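Local structure of regulator of nonsense transcripts 2 (Homo sapiens, 4CEM) at residues E67-R70 and D71-S74; K232-P235 and F236-L240. The protein acts as a factor of nonsense-mediated mRNA decay, in which it is generally held to bridge UPF1 and UPF3, and carries three MIF4G domains. All blocks are in the same frame, centred on the assembly; numbering follows the deposited sequence.

Interaction 1 of 2, residues E67-R70 and D71-S74; sequences EQQR and DSLS
Ser74 reaches back one turn to Arg70 and holds its carbonyl oxygen twice. The hydroxyl Ser74 OG gives a hydrogen bond of 2.6 Å to Arg70 O, while the amide Ser74 N donates a longer one to the same oxygen, at 3.2 Å, approaching from above the carbonyl plane. The hydroxyl is placed for this by its first torsion: at chi1 -70° it lies beside the serine's own backbone N. The same OG is also hydrogen-bonded to His108 NE2 of helix 103-116. Next to this pair, Leu73 N bonds to Gln69 O at 2.7 Å with a nearly straight N-H, and Ser72 OG stands 2.9 Å from that same carbonyl oxygen.

The Arg70 side chain turns the other way. It runs straight to CG and CD and then bends, presenting its guanidinium side-on to Glu67 in a two-point salt bridge. Arg70 NH2 meets Glu67 OE1 at 3.1 Å almost within the guanidinium plane, and Arg70 NE bonds to Glu67 OE2 at 3.2 Å, this oxygen lying clearly out of that plane; both oxygens use their syn lone pairs.

Apolar packing is modest. Gln69 CB rests 3.7 Å from Leu73 CD1, the two side chains crossing at a slant, and Leu73 continues inward onto Phe58 and Lys61 of helix 52-61. Here a short 3-10 turn, with Arg70 N bonded to Glu67 O, passes directly into the first turn of helix 70-79, a local i to i+4 arrangement at the start of one helix of the all-helical MIF4G fold.

Interaction 2 of 2, residues K232-P235 and F236-L240; sequences KQQP and FQNLL
Phe236 folds back against Lys232 and Gln233 at a proline kink in helix 230-259, one of the long helices of this MIF4G domain. Pro235 has no N-H to offer the preceding turn, and just beyond it Phe236 N lies 4.7 Å from Lys232 O, too far for the usual i to i+4 bond. The aromatic side chain lies close to that carbonyl. Its CB sits 3.3 Å from Gln233 O. With CG turned beside the backbone N (chi1 -62°), the ring is directed back along the helix, and CG passes Gln233 O more loosely. Further out, CD2 comes to 3.1 Å from Lys232 O and CE2 to 3.2 Å from the same oxygen, so the carbonyl faces the ring edge, close to its plane. The buried ring also packs on Ile203 of helix 189-204.

Regular helical bonding resumes after the kink: Gln237 N donates to Gln233 O, Asn238 N to Gln234 O, and Leu239 N to Pro235 O. On the exposed flank, Gln234 bends at its second torsion (chi2 55°) and crosses Asn238 at about a right angle. Gln234 NE2 donates to Asn238 OD1 at 2.7 Å; the acceptor lies in the plane of the glutamine amide, whereas the nitrogen is tilted 34° from the plane of the asparagine carbonyl.

How the interactions relate
Interactions 1 and 2 lie on opposite sides of the chain's centre, with centres about 35 Å apart and nearest atoms about 23 Å apart, and they share no helix. Both are contacts within one turn of the backbone, yet they sit at different points of their helices: one at a start, the other at a kink. At 67-74, on the surface, a helix begins, and charged and hydroxyl groups supply the added bonds, with helix 103-116 alongside. At 232-240, partly buried, a continuing helix is interrupted by proline: a ring edge meets the carbonyl there, buried side chains pack toward helices 164-181 and 189-204, and a neutral amide pair marks the exposed flank.

Interaction 1 of 2, residues E67-R70 and D71-S74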
# COMPACT_ATOMS: atom_id res chain seq x y z
N GLU A 67 9.38 11.90 -7.68
CA GLU A 67 10.42 12.08 -6.67
C GLU A 67 11.41 13.16 -7.06
O GLU A 67 11.79 13.97 -6.24
CB GLU A 67 11.15 10.75 -6.39
CG GLU A 67 12.28 10.84 -5.35
CD GLU A 67 11.94 11.66 -4.10
OE1 GLU A 67 10.88 11.45 -3.47
OE2 GLU A 67 12.74 12.54 -3.74
N GLN A 68 11.80 13.19 -8.32
CA GLN A 68 12.80 14.17 -8.76
C GLN A 68 12.21 15.59 -8.90
O GLN A 68 12.92 16.51 -9.33
CB GLN A 68 13.54 13.71 -10.04
CG GLN A 68 12.75 12.85 -11.02
CD GLN A 68 12.63 11.39 -10.59
OE1 GLN A 68 11.53 10.82 -10.58
NE2 GLN A 68 13.77 10.78 -10.24
N GLN A 69 10.94 15.76 -8.53
CA GLN A 69 10.35 17.10 -8.43
C GLN A 69 10.15 17.57 -6.99
O GLN A 69 9.64 18.67 -6.76
CB GLN A 69 9.01 17.15 -9.14
CG GLN A 69 9.04 16.69 -10.57
CD GLN A 69 7.69 16.88 -11.23
OE1 GLN A 69 7.03 15.90 -11.60
NE2 GLN A 69 7.25 18.14 -11.36
N ARG A 70 10.55 16.75 -6.02
CA ARG A 70 10.35 17.08 -4.61
C ARG A 70 10.70 18.52 -4.31
O ARG A 70 9.91 19.25 -3.71
CB ARG A 70 11.17 16.16 -3.69
CG ARG A 70 11.02 16.49 -2.21
CD ARG A 70 11.85 15.57 -1.35
NE ARG A 70 11.30 14.22 -1.39
CZ ARG A 70 10.70 13.60 -0.38
NH1 ARG A 70 10.56 14.17 0.82
NH2 ARG A 70 10.23 12.37 -0.57
N ASP A 71 11.89 18.94 -4.73
CA ASP A 71 12.37 20.30 -4.48
C ASP A 71 11.70 21.34 -5.38
O ASP A 71 11.38 22.43 -4.93
CB ASP A 71 13.89 20.38 -4.65
CG ASP A 71 14.63 19.44 -3.72
OD1 ASP A 71 14.32 19.42 -2.51
OD2 ASP A 71 15.54 18.74 -4.21
N SER A 72 11.49 21.00 -6.65
CA SER A 72 10.90 21.94 -7.58
C SER A 72 9.44 22.25 -7.24
O SER A 72 9.03 23.42 -7.20
CB SER A 72 11.03 21.44 -9.02
OG SER A 72 10.65 20.09 -9.13
N LEU A 73 8.65 21.21 -6.96
CA LEU A 73 7.26 21.41 -6.56
C LEU A 73 7.16 22.10 -5.21
O LEU A 73 6.26 22.92 -4.98
CB LEU A 73 6.50 20.09 -6.55
CG LEU A 73 6.38 19.44 -7.92
CD1 LEU A 73 5.70 18.08 -7.82
CD2 LEU A 73 5.62 20.36 -8.85
N SER A 74 8.10 21.79 -4.32
CA SER A 74 8.17 22.48 -3.04
C SER A 74 8.46 23.96 -3.22
O SER A 74 7.84 24.79 -2.57
CB SER A 74 9.22 21.83 -2.14
OG SER A 74 8.76 20.55 -1.72

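Interaction 2 of 2, residues K232-P235 and F236-L240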
# COMPACT_ATOMS: atom_id res chain seq x y z
N LYS A 232 -6.04 -0.64 18.03
CA LYS A 232 -6.40 -0.18 16.69
C LYS A 232 -5.79 -1.04 15.59
O LYS A 232 -6.31 -1.09 14.48
CB LYS A 232 -6.00 1.28 16.51
CG LYS A 232 -6.82 2.26 17.34
CD LYS A 232 -6.21 3.65 17.33
CE LYS A 232 -7.14 4.67 17.96
NZ LYS A 232 -6.40 5.89 18.36
N GLN A 233 -4.68 -1.70 15.89
CA GLN A 233 -4.01 -2.57 14.92
C GLN A 233 -4.71 -3.91 14.77
O GLN A 233 -4.76 -4.46 13.67
CB GLN A 233 -2.56 -2.81 15.35
CG GLN A 233 -1.64 -1.62 15.15
CD GLN A 233 -0.25 -1.87 15.69
OE1 GLN A 233 -0.08 -2.64 16.62
NE2 GLN A 233 0.76 -1.22 15.10
N GLN A 234 -5.25 -4.43 15.87
CA GLN A 234 -5.85 -5.77 15.90
C GLN A 234 -6.84 -6.07 14.77
O GLN A 234 -6.68 -7.07 14.06
CB GLN A 234 -6.50 -6.05 17.27
CG GLN A 234 -6.83 -7.52 17.51
CD GLN A 234 -5.63 -8.42 17.34
OE1 GLN A 234 -4.58 -8.21 17.96
NE2 GLN A 234 -5.76 -9.43 16.49
N PRO A 235 -7.86 -5.21 14.57
CA PRO A 235 -8.78 -5.47 13.45
C PRO A 235 -8.06 -5.69 12.13
O PRO A 235 -8.41 -6.61 11.39
CB PRO A 235 -9.62 -4.19 13.38
CG PRO A 235 -9.55 -3.61 14.75
CD PRO A 235 -8.19 -3.96 15.28
N PHE A 236 -7.05 -4.88 11.85
CA PHE A 236 -6.29 -5.01 10.61
C PHE A 236 -5.56 -6.35 10.55
O PHE A 236 -5.54 -7.00 9.51
CB PHE A 236 -5.31 -3.84 10.44
CG PHE A 236 -6.00 -2.51 10.33
CD1 PHE A 236 -6.46 -2.04 9.11
CD2 PHE A 236 -6.22 -1.74 11.46
CE1 PHE A 236 -7.11 -0.83 9.01
CE2 PHE A 236 -6.89 -0.53 11.38
CZ PHE A 236 -7.33 -0.07 10.15
N GLN A 237 -4.99 -6.78 11.68
CA GLN A 237 -4.31 -8.07 11.71
C GLN A 237 -5.30 -9.21 11.46
O GLN A 237 -5.02 -10.11 10.67
CB GLN A 237 -3.54 -8.30 13.01
CG GLN A 237 -2.62 -9.53 12.93
CD GLN A 237 -1.26 -9.33 13.60
OE1 GLN A 237 -0.27 -10.09 13.16
NE2 GLN A 237 -1.11 -8.49 14.50
N ASN A 238 -6.46 -9.15 12.10
CA ASN A 238 -7.52 -10.14 11.86
C ASN A 238 -7.88 -10.28 10.38
O ASN A 238 -7.92 -11.40 9.86
CB ASN A 238 -8.77 -9.82 12.67
CG ASN A 238 -8.52 -9.80 14.17
OD1 ASN A 238 -7.52 -10.34 14.66
ND2 ASN A 238 -9.43 -9.16 14.90
N LEU A 239 -8.12 -9.16 9.71
CA LEU A 239 -8.45 -9.18 8.27
C LEU A 239 -7.35 -9.88 7.47
O LEU A 239 -7.63 -10.74 6.63
CB LEU A 239 -8.67 -7.77 7.73
CG LEU A 239 -9.92 -7.02 8.20
CD1 LEU A 239 -10.02 -5.68 7.48
CD2 LEU A 239 -11.19 -7.84 7.98
N LEU A 240 -6.11 -9.52 7.75
CA LEU A 240 -4.98 -10.08 7.00
C LEU A 240 -4.86 -11.59 7.18
O LEU A 240 -4.59 -12.30 6.21
CB LEU A 240 -3.68 -9.37 7.40
CG LEU A 240 -3.63 -7.90 6.98
CD1 LEU A 240 -2.54 -7.16 7.75
CD2 LEU A 240 -3.42 -7.77 5.48